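Local coordinates for protein fructokinase (PDB 3LJS) that probably phosphorylates fructose with ATP, as a sugar kinase of the PfkB carbohydrate kinase family, at residues 127-133 with 155-161; 62-68 with 84-90. All coordinates share one frame; numbering follows the deposited sequence.

Both contacts involve beta-alpha-beta units of the same large, mostly parallel sheet, yet they share no element and their nearest atoms stay about 15 Å apart. Contact 1 is the more buried: where helix 124-129 and strand 130-136 meet the end of helix 143-158, it joins rings, methyls and backbone without a single hydrogen bond between its segments. Contact 2 belongs to the unit of strand 53-60, helix 63-75 and strand 82-85, where strand 82-85 forms one outer edge of the sheet within the chain. Partly buried and reached by the second subunit, residues 62-68 and 84-90 rely instead on two aspartates, ordered waters and a salt bridge.

Contact 1 of 2, residues 127-133 with 155-161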
# COMPACT_ATOMS: atom_id res chain seq x y z
N PHE B 127 -14.98 4.18 28.14
CA PHE B 127 -15.53 5.48 28.52
C PHE B 127 -15.70 5.63 30.04
O PHE B 127 -15.58 6.72 30.57
CB PHE B 127 -16.85 5.71 27.80
CG PHE B 127 -16.70 5.90 26.31
CD1 PHE B 127 -16.33 7.13 25.79
CD2 PHE B 127 -16.88 4.82 25.44
CE1 PHE B 127 -16.14 7.30 24.41
CE2 PHE B 127 -16.68 4.98 24.06
CZ PHE B 127 -16.31 6.23 23.55
N SER B 128 -15.98 4.52 30.73
CA SER B 128 -16.15 4.59 32.18
C SER B 128 -14.87 5.06 32.85
O SER B 128 -14.90 5.94 33.71
CB SER B 128 -16.53 3.21 32.74
OG SER B 128 -17.82 2.83 32.32
N ASP B 129 -13.74 4.48 32.44
CA ASP B 129 -12.44 4.83 33.01
C ASP B 129 -11.75 6.03 32.36
O ASP B 129 -10.71 6.47 32.83
CB ASP B 129 -11.49 3.63 32.94
CG ASP B 129 -12.09 2.36 33.53
OD1 ASP B 129 -12.68 2.43 34.63
OD2 ASP B 129 -11.97 1.30 32.89
N ALA B 130 -12.32 6.56 31.28
CA ALA B 130 -11.70 7.68 30.59
C ALA B 130 -11.91 9.06 31.20
O ALA B 130 -13.02 9.42 31.58
CB ALA B 130 -12.14 7.70 29.13
N LEU B 131 -10.83 9.82 31.28
CA LEU B 131 -10.89 11.18 31.78
C LEU B 131 -10.75 12.11 30.58
O LEU B 131 -11.18 13.26 30.61
CB LEU B 131 -9.75 11.44 32.78
CG LEU B 131 -9.60 12.88 33.28
CD1 LEU B 131 -10.91 13.39 33.86
CD2 LEU B 131 -8.49 12.94 34.32
N ILE B 132 -10.14 11.58 29.51
CA ILE B 132 -9.93 12.34 28.27
C ILE B 132 -10.17 11.46 27.04
O ILE B 132 -9.83 10.27 27.04
CB ILE B 132 -8.47 12.87 28.20
CG1 ILE B 132 -8.18 13.75 29.42
CG2 ILE B 132 -8.27 13.69 26.91
CD1 ILE B 132 -6.76 14.27 29.48
N PHE B 133 -10.77 12.05 26.01
CA PHE B 133 -11.03 11.35 24.74
C PHE B 133 -10.38 12.26 23.69
O PHE B 133 -10.79 13.41 23.51
CB PHE B 133 -12.53 11.25 24.47
CG PHE B 133 -12.89 10.58 23.15
CD1 PHE B 133 -13.10 9.20 23.09
CD2 PHE B 133 -13.03 11.33 21.98
CE1 PHE B 133 -13.45 8.58 21.89
CE2 PHE B 133 -13.38 10.72 20.77
CZ PHE B 133 -13.60 9.35 20.72
N ARG B 155 -20.27 10.64 23.45
CA ARG B 155 -20.31 9.62 24.49
C ARG B 155 -19.29 9.97 25.58
O ARG B 155 -19.56 9.86 26.78
CB ARG B 155 -20.00 8.25 23.87
CG ARG B 155 -20.35 7.06 24.73
CD ARG B 155 -20.39 5.77 23.90
NE ARG B 155 -21.44 5.80 22.89
CZ ARG B 155 -21.77 4.76 22.11
NH1 ARG B 155 -21.14 3.60 22.24
NH2 ARG B 155 -22.75 4.88 21.22
N ALA B 156 -18.11 10.42 25.16
CA ALA B 156 -17.06 10.80 26.09
C ALA B 156 -17.55 11.91 27.02
O ALA B 156 -17.40 11.83 28.23
CB ALA B 156 -15.82 11.26 25.32
N GLN B 157 -18.12 12.96 26.43
CA GLN B 157 -18.62 14.09 27.20
C GLN B 157 -19.64 13.64 28.23
O GLN B 157 -19.56 13.99 29.41
CB GLN B 157 -19.23 15.13 26.26
CG GLN B 157 -19.70 16.42 26.93
CD GLN B 157 -21.02 16.26 27.66
OE1 GLN B 157 -21.95 15.63 27.15
NE2 GLN B 157 -21.11 16.84 28.85
N ALA B 158 -20.61 12.84 27.79
CA ALA B 158 -21.65 12.35 28.68
C ALA B 158 -21.10 11.44 29.79
O ALA B 158 -21.69 11.35 30.86
CB ALA B 158 -22.71 11.61 27.88
N ALA B 159 -19.97 10.78 29.52
CA ALA B 159 -19.36 9.88 30.49
C ALA B 159 -18.38 10.57 31.44
O ALA B 159 -17.70 9.92 32.23
CB ALA B 159 -18.65 8.73 29.77
N GLY B 160 -18.29 11.89 31.34
CA GLY B 160 -17.41 12.64 32.22
C GLY B 160 -15.97 12.77 31.78
O GLY B 160 -15.07 12.95 32.60
N ALA B 161 -15.74 12.68 30.47
CA ALA B 161 -14.38 12.82 29.97
C ALA B 161 -14.25 14.10 29.17
O ALA B 161 -15.20 14.55 28.52
CB ALA B 161 -14.02 11.62 29.09
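Phe-127 and Phe-133 pack against the C-terminal end of helix 143-158. That helix and strand 130-136, which carries Phe-133, belong to a beta-alpha-beta crossover of the Rossmann-like sheet of this ribokinase-type fold; Phe-127 comes from the preceding helix 124-129. The tight part is around Ala-156: its CB lies 3.4 Å from Phe-133 CB. Phe-133 has CG anti to its backbone N (chi1 178°), which sets CB and the CG/CD1 side of the ring against that methyl. On the neighbouring flank, Phe-127 CD1 comes within 3.8 Å of Ala-156 CA.

Toward solvent the packing passes to the partly exposed Arg-155. Its CG sits over the centre of one face of the Phe-127 ring, 4.0 Å from the centroid, in a CH-pi contact, and CD continues over the CE2 side. Beyond CD the guanidinium, its plane 60° from the ring, forms a salt bridge with Glu-151. Ala-159, also partly exposed, touches Phe-127 with its methyl.

The helix ends in a Schellman motif, with Gly-160 at positive phi. Lys-4 NZ donates to Ser-128 O, Ala-130 O and Ala-159 O, joining the two segments. Just past Gly-160, Ala-161 CA approaches Leu-131 O at 3.3 Å in a CA-H...O contact.

Contact 2 of 2, residues 62-68 with 84-90; sequences DMFGDFL and RTSTAKT
Asp-62 meets Thr-90 at the start of helix 63-75, where the aspartate is the N-cap and its carboxylate serves both the helix and the loop leaving strand 82-85. From CB the side chain heads toward that loop; with chi1 at 48°, CG is tucked between the backbone N and the carbonyl carbon. OD1 takes two bonds: Thr-90 OG1 donates to its syn lone pair at 2.7 Å, and Gly-65 N, also 2.7 Å away, meets it nearly along the C-O axis as the capping bond. OD2 accepts from Thr-90 N at 3.0 Å, on the syn side, somewhat out of the carboxylate plane, and water 1 lies within bonding distance of OD2 and Ala-88 O. Thr-90 therefore holds both carboxylate oxygens, one through its hydroxyl and one through its amide. Its CG2 meets Leu-68 CD1 tip to tip at 3.6 Å, and its CB rests against Phe-64 CB.

A second polar link involves the more exposed Asp-66. Arg-84, bent at chi2 and chi3, brings NH2 to Asp-66 OD1 at 2.7 Å in a salt bridge; the oxygen is met on its anti side but 29° out of the carboxylate plane, and carboxylate and guanidinium planes stand 77° apart. Water 2 bridges that oxygen to Arg-84 NH1, while NH2 also reaches Gly-60 O.

The second subunit borders this corner: its Tyr-108 OH bonds Thr-90 O, and its Phe-94 makes an edge-to-face stack with Phe-64. The buried Asp-62 carboxylate, gripped by three protein donors at a helix N-terminus, would probably be stabilised in its charged form, fixing loop and helix together beside the dimer interface.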
# COMPACT_ATOMS: atom_id res chain seq x y z
N ASP B 62 -3.36 -8.08 9.25
CA ASP B 62 -2.24 -8.30 8.36
C ASP B 62 -0.95 -8.05 9.14
O ASP B 62 -0.99 -7.70 10.32
CB ASP B 62 -2.32 -7.36 7.15
CG ASP B 62 -2.61 -5.91 7.54
OD1 ASP B 62 -1.88 -5.36 8.38
OD2 ASP B 62 -3.56 -5.33 6.99
N MSE B 63 0.18 -8.24 8.47
CA MSE B 63 1.49 -8.07 9.09
C MSE B 63 1.68 -6.69 9.70
O MSE B 63 2.27 -6.55 10.77
CB MSE B 63 2.60 -8.32 8.05
CG MSE B 63 2.54 -7.41 6.83
SE MSE B 63 3.98 -7.73 5.53
CE MSE B 63 3.19 -9.23 4.59
N PHE B 64 1.18 -5.66 9.03
CA PHE B 64 1.32 -4.30 9.54
C PHE B 64 0.44 -4.06 10.75
O PHE B 64 0.83 -3.35 11.68
CB PHE B 64 1.02 -3.30 8.43
CG PHE B 64 1.99 -3.36 7.29
CD1 PHE B 64 3.36 -3.21 7.53
CD2 PHE B 64 1.56 -3.58 5.99
CE1 PHE B 64 4.28 -3.27 6.49
CE2 PHE B 64 2.47 -3.64 4.94
CZ PHE B 64 3.84 -3.49 5.19
N GLY B 65 -0.74 -4.66 10.74
CA GLY B 65 -1.65 -4.51 11.87
C GLY B 65 -1.02 -5.16 13.09
O GLY B 65 -1.08 -4.62 14.19
N ASP B 66 -0.40 -6.32 12.89
CA ASP B 66 0.25 -7.03 13.99
C ASP B 66 1.39 -6.17 14.53
O ASP B 66 1.63 -6.13 15.73
CB ASP B 66 0.81 -8.38 13.53
CG ASP B 66 -0.27 -9.35 13.08
OD1 ASP B 66 -1.42 -9.22 13.55
OD2 ASP B 66 0.04 -10.25 12.27
N PHE B 67 2.10 -5.50 13.62
CA PHE B 67 3.21 -4.64 14.00
C PHE B 67 2.74 -3.49 14.88
O PHE B 67 3.38 -3.15 15.88
CB PHE B 67 3.89 -4.06 12.76
CG PHE B 67 4.94 -3.03 13.07
CD1 PHE B 67 6.12 -3.39 13.70
CD2 PHE B 67 4.75 -1.70 12.71
CE1 PHE B 67 7.10 -2.44 13.97
CE2 PHE B 67 5.72 -0.74 12.97
CZ PHE B 67 6.90 -1.11 13.60
N LEU B 68 1.63 -2.88 14.49
CA LEU B 68 1.07 -1.77 15.26
C LEU B 68 0.57 -2.26 16.62
O LEU B 68 0.80 -1.61 17.64
CB LEU B 68 -0.07 -1.12 14.47
CG LEU B 68 0.40 -0.39 13.20
CD1 LEU B 68 -0.80 0.07 12.39
CD2 LEU B 68 1.26 0.81 13.60
N ARG B 84 -10.08 -5.76 15.22
CA ARG B 84 -9.39 -6.13 13.98
C ARG B 84 -10.33 -6.43 12.82
O ARG B 84 -11.51 -6.74 13.02
CB ARG B 84 -8.51 -7.36 14.23
CG ARG B 84 -7.62 -7.28 15.47
CD ARG B 84 -6.57 -6.18 15.35
NE ARG B 84 -5.49 -6.52 14.43
CZ ARG B 84 -4.42 -7.22 14.76
NH1 ARG B 84 -4.26 -7.66 16.01
NH2 ARG B 84 -3.48 -7.47 13.86
N THR B 85 -9.81 -6.34 11.61
CA THR B 85 -10.59 -6.64 10.42
C THR B 85 -9.71 -7.16 9.28
O THR B 85 -8.56 -6.76 9.13
CB THR B 85 -11.35 -5.41 9.91
OG1 THR B 85 -12.12 -5.78 8.76
CG2 THR B 85 -10.39 -4.29 9.54
N SER B 86 -10.28 -8.05 8.47
CA SER B 86 -9.59 -8.63 7.33
C SER B 86 -10.22 -8.07 6.06
O SER B 86 -9.82 -8.42 4.95
CB SER B 86 -9.74 -10.16 7.33
OG SER B 86 -9.15 -10.73 8.48
N THR B 87 -11.20 -7.20 6.23
CA THR B 87 -11.92 -6.59 5.11
C THR B 87 -11.07 -5.59 4.34
O THR B 87 -11.26 -5.40 3.14
CB THR B 87 -13.20 -5.89 5.61
OG1 THR B 87 -14.08 -6.86 6.19
CG2 THR B 87 -13.92 -5.19 4.46
N ALA B 88 -10.14 -4.95 5.03
CA ALA B 88 -9.26 -3.98 4.40
C ALA B 88 -7.88 -4.04 5.05
O ALA B 88 -7.72 -4.54 6.17
CB ALA B 88 -9.85 -2.57 4.53
N LYS B 89 -6.89 -3.52 4.34
CA LYS B 89 -5.52 -3.52 4.81
C LYS B 89 -5.23 -2.32 5.70
O LYS B 89 -5.96 -1.32 5.69
CB LYS B 89 -4.56 -3.49 3.63
CG LYS B 89 -4.72 -4.64 2.64
CD LYS B 89 -4.27 -5.95 3.25
CE LYS B 89 -4.30 -7.08 2.23
NZ LYS B 89 -3.90 -8.36 2.87
N THR B 90 -4.15 -2.43 6.47
CA THR B 90 -3.71 -1.35 7.32
C THR B 90 -3.26 -0.24 6.37
O THR B 90 -2.55 -0.51 5.40
CB THR B 90 -2.50 -1.78 8.18
OG1 THR B 90 -2.89 -2.89 9.01
CG2 THR B 90 -2.01 -0.64 9.04
O HOH W 1 -6.08 -6.57 6.99
O HOH W 2 -1.75 -9.02 16.50